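Tumour necrosis factor receptor (Ectromelia virus, PDB 3ON9) probably binds host tumour necrosis factor and chemokines outside the cell to blunt immune defence, this piece being its chemokine-binding SECRET domain. Local coordinates at residues A[6-11]-A[67-72]. Sequence-based numbering, arbitrary orientation.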
ATOM      1  N   PHE A   6       6.177   7.411  14.623  1.00 19.14           N
ATOM      2  CA  PHE A   6       5.504   6.174  14.229  1.00 17.24           C
ATOM      3  C   PHE A   6       6.451   4.977  14.290  1.00 18.85           C
ATOM      4  O   PHE A   6       7.652   5.117  14.047  1.00 18.53           O
ATOM      5  CB  PHE A   6       4.844   6.306  12.848  1.00 17.37           C
ATOM      6  CG  PHE A   6       5.813   6.526  11.701  1.00 16.54           C
ATOM      7  CD1 PHE A   6       6.411   5.448  11.061  1.00 18.20           C
ATOM      8  CD2 PHE A   6       6.084   7.807  11.240  1.00 19.52           C
ATOM      9  CE1 PHE A   6       7.291   5.641   9.992  1.00 18.92           C
ATOM     10  CE2 PHE A   6       6.958   8.005  10.178  1.00 19.69           C
ATOM     11  CZ  PHE A   6       7.554   6.918   9.548  1.00 16.55           C
ATOM     12  N   ASN A   7       5.915   3.818  14.657  1.00 18.27           N
ATOM     13  CA  ASN A   7       6.677   2.573  14.626  1.00 19.00           C
ATOM     14  C   ASN A   7       6.010   1.532  13.737  1.00 19.26           C
ATOM     15  O   ASN A   7       6.418   0.379  13.718  1.00 19.13           O
ATOM     16  CB  ASN A   7       6.905   2.000  16.040  1.00 19.83           C
ATOM     17  CG  ASN A   7       5.619   1.836  16.828  1.00 22.16           C
ATOM     18  OD1 ASN A   7       4.544   2.153  16.346  1.00 18.51           O
ATOM     19  ND2 ASN A   7       5.730   1.333  18.052  1.00 21.07           N
ATOM     20  N   SER A   8       4.977   1.957  13.012  1.00 18.59           N
ATOM     21  CA  SER A   8       4.188   1.038  12.200  1.00 16.48           C
ATOM     22  C   SER A   8       3.798   1.703  10.889  1.00 16.88           C
ATOM     23  O   SER A   8       3.336   2.839  10.895  1.00 16.96           O
ATOM     24  CB  SER A   8       2.906   0.664  12.952  1.00 16.95           C
ATOM     25  OG  SER A   8       2.037  -0.109  12.139  1.00 19.50           O
ATOM     26  N   ILE A   9       3.987   1.000   9.772  1.00 15.49           N
ATOM     27  CA  ILE A   9       3.494   1.475   8.480  1.00 14.85           C
ATOM     28  C   ILE A   9       2.644   0.379   7.860  1.00 15.52           C
ATOM     29  O   ILE A   9       3.050  -0.786   7.810  1.00 16.68           O
ATOM     30  CB  ILE A   9       4.619   1.844   7.473  1.00 15.13           C
ATOM     31  CG1 ILE A   9       5.695   2.707   8.127  1.00 17.85           C
ATOM     32  CG2 ILE A   9       4.031   2.604   6.281  1.00 17.77           C
ATOM     33  CD1 ILE A   9       6.865   3.037   7.192  1.00 19.10           C
ATOM     34  N   ASP A  10       1.466   0.780   7.390  1.00 16.88           N
ATOM     35  CA  ASP A  10       0.493  -0.099   6.775  1.00 15.53           C
ATOM     36  C   ASP A  10       0.216   0.491   5.402  1.00 16.35           C
ATOM     37  O   ASP A  10      -0.039   1.685   5.277  1.00 18.00           O
ATOM     38  CB  ASP A  10      -0.774  -0.125   7.650  1.00 16.74           C
ATOM     39  CG  ASP A  10      -2.017  -0.552   6.892  1.00 23.08           C
ATOM     40  OD1 ASP A  10      -2.263  -1.769   6.806  1.00 29.04           O
ATOM     41  OD2 ASP A  10      -2.752   0.342   6.410  1.00 25.29           O
ATOM     42  N   VAL A  11       0.335  -0.332   4.366  1.00 16.42           N
ATOM     43  CA  VAL A  11       0.006   0.086   3.016  1.00 16.22           C
ATOM     44  C   VAL A  11      -1.071  -0.856   2.502  1.00 18.17           C
ATOM     45  O   VAL A  11      -0.899  -2.068   2.545  1.00 20.02           O
ATOM     46  CB  VAL A  11       1.251   0.043   2.095  1.00 17.49           C
ATOM     47  CG1 VAL A  11       0.866   0.428   0.670  1.00 17.71           C
ATOM     48  CG2 VAL A  11       2.333   0.974   2.624  1.00 17.47           C
ATOM     49  N   PHE A  67       0.978  -4.200   2.186  1.00 16.59           N
ATOM     50  CA  PHE A  67       2.262  -4.517   2.814  1.00 15.59           C
ATOM     51  C   PHE A  67       2.241  -3.899   4.210  1.00 18.53           C
ATOM     52  O   PHE A  67       1.634  -2.853   4.409  1.00 16.42           O
ATOM     53  CB  PHE A  67       3.432  -3.881   2.061  1.00 17.10           C
ATOM     54  CG  PHE A  67       3.451  -4.130   0.574  1.00 16.17           C
ATOM     55  CD1 PHE A  67       4.344  -5.049   0.031  1.00 17.07           C
ATOM     56  CD2 PHE A  67       2.631  -3.401  -0.282  1.00 16.64           C
ATOM     57  CE1 PHE A  67       4.397  -5.269  -1.333  1.00 19.48           C
ATOM     58  CE2 PHE A  67       2.672  -3.603  -1.646  1.00 15.70           C
ATOM     59  CZ  PHE A  67       3.558  -4.548  -2.178  1.00 17.47           C
ATOM     60  N   PHE A  68       2.916  -4.513   5.177  1.00 15.01           N
ATOM     61  CA  PHE A  68       2.988  -3.902   6.498  1.00 14.82           C
ATOM     62  C   PHE A  68       4.298  -4.213   7.194  1.00 16.96           C
ATOM     63  O   PHE A  68       4.994  -5.167   6.844  1.00 15.49           O
ATOM     64  CB  PHE A  68       1.807  -4.342   7.370  1.00 15.55           C
ATOM     65  CG  PHE A  68       1.748  -5.822   7.590  1.00 18.64           C
ATOM     66  CD1 PHE A  68       2.338  -6.396   8.708  1.00 20.75           C
ATOM     67  CD2 PHE A  68       1.119  -6.639   6.672  1.00 20.16           C
ATOM     68  CE1 PHE A  68       2.287  -7.774   8.908  1.00 21.53           C
ATOM     69  CE2 PHE A  68       1.059  -8.010   6.862  1.00 23.24           C
ATOM     70  CZ  PHE A  68       1.652  -8.580   7.984  1.00 19.64           C
ATOM     71  N   THR A  69       4.627  -3.393   8.181  1.00 17.11           N
ATOM     72  CA  THR A  69       5.900  -3.503   8.870  1.00 16.48           C
ATOM     73  C   THR A  69       5.781  -4.183  10.212  1.00 20.41           C
ATOM     74  O   THR A  69       4.708  -4.310  10.787  1.00 21.62           O
ATOM     75  CB  THR A  69       6.492  -2.108   9.172  1.00 16.55           C
ATOM     76  OG1 THR A  69       5.668  -1.441  10.145  1.00 17.57           O
ATOM     77  CG2 THR A  69       6.566  -1.274   7.924  1.00 16.75           C
ATOM     78  N   ASN A  70       6.932  -4.600  10.711  1.00 20.65           N
ATOM     79  CA  ASN A  70       7.110  -4.849  12.121  1.00 25.15           C
ATOM     80  C   ASN A  70       6.739  -3.573  12.873  1.00 22.82           C
ATOM     81  O   ASN A  70       6.961  -2.475  12.370  1.00 21.67           O
ATOM     82  CB  ASN A  70       8.577  -5.197  12.359  1.00 24.87           C
ATOM     83  CG  ASN A  70       8.929  -5.273  13.830  1.00 30.67           C
ATOM     84  OD1 ASN A  70       8.214  -5.893  14.618  1.00 32.51           O
ATOM     85  ND2 ASN A  70      10.039  -4.651  14.206  1.00 34.36           N
ATOM     86  N   ASP A  71       6.165  -3.702  14.062  1.00 23.13           N
ATOM     87  CA  ASP A  71       5.767  -2.513  14.801  1.00 23.29           C
ATOM     88  C   ASP A  71       6.556  -2.263  16.084  1.00 28.27           C
ATOM     89  O   ASP A  71       6.072  -1.575  16.978  1.00 28.90           O
ATOM     90  CB  ASP A  71       4.254  -2.525  15.070  1.00 25.29           C
ATOM     91  CG  ASP A  71       3.798  -3.765  15.819  1.00 26.29           C
ATOM     92  OD1 ASP A  71       2.572  -3.927  15.997  1.00 27.43           O
ATOM     93  OD2 ASP A  71       4.659  -4.582  16.223  1.00 26.43           O
ATOM     94  N   LYS A  72       7.778  -2.786  16.162  1.00 23.69           N
ATOM     95  CA  LYS A  72       8.584  -2.666  17.383  1.00 24.73           C
ATOM     96  C   LYS A  72       9.662  -1.578  17.362  1.00 27.30           C
ATOM     97  O   LYS A  72      10.213  -1.231  18.408  1.00 31.78           O
ATOM     98  CB  LYS A  72       9.209  -4.018  17.753  1.00 24.92           C
ATOM     99  CG  LYS A  72       8.196  -5.144  17.919  1.00 32.85           C
ATOM    100  CD  LYS A  72       7.092  -4.770  18.898  1.00 36.01           C
ATOM    101  CE  LYS A  72       5.885  -5.698  18.766  1.00 40.63           C
ATOM    102  NZ  LYS A  72       4.642  -5.108  19.355  1.00 43.62           N
TER
HETATM  103  O   HOH W   1       7.872   0.228  19.677  1.00 30.13           O
HETATM  104  O   HOH W   2       2.770  -2.598  11.722  1.00 22.73           O
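In the beta-sandwich of the SECRET domain, strand 8-16 takes up strand 62-69 as its antiparallel neighbour; the regular pairing ends at T69, and 70-72 runs off as a loop. At the regular end, V11 and F67 form a hydrogen-bonded pair: V11 N gives a 2.8 Å bond to F67 O, and F67 N returns one of 2.9 Å to V11 O. Both side chains turn to the buried face, where V11 CG1 meets the F67 ring obliquely at CD2 and I33, I40 and L42 of the opposing sheet receive the ring, a place suited to large apolar groups. D10 and F68, the next, non-hydrogen-bonded pair, point to the other, more open face, where a carboxylate can stay near solvent. T69 N still bonds to I9 O, but the answering acceptor is a side chain instead of a carbonyl: I9 N reaches T69 OG1 in an almost straight bond (170°). With chi1 at 68°, OG1 sits between the backbone N and carbonyl carbon of T69, facing strand 8-11, while T69 CG2 packs 3.7 Å from I9 CB. Threonine suits this place because one branch bonds and the other joins the apolar packing. Its hydroxyl also donates to N70 O, and so bridges I9 N to the departing loop. Beside it, a water links S8 OG to T69 O, and D71 CA directs its hydrogen at N7 O, 3.2 Å away.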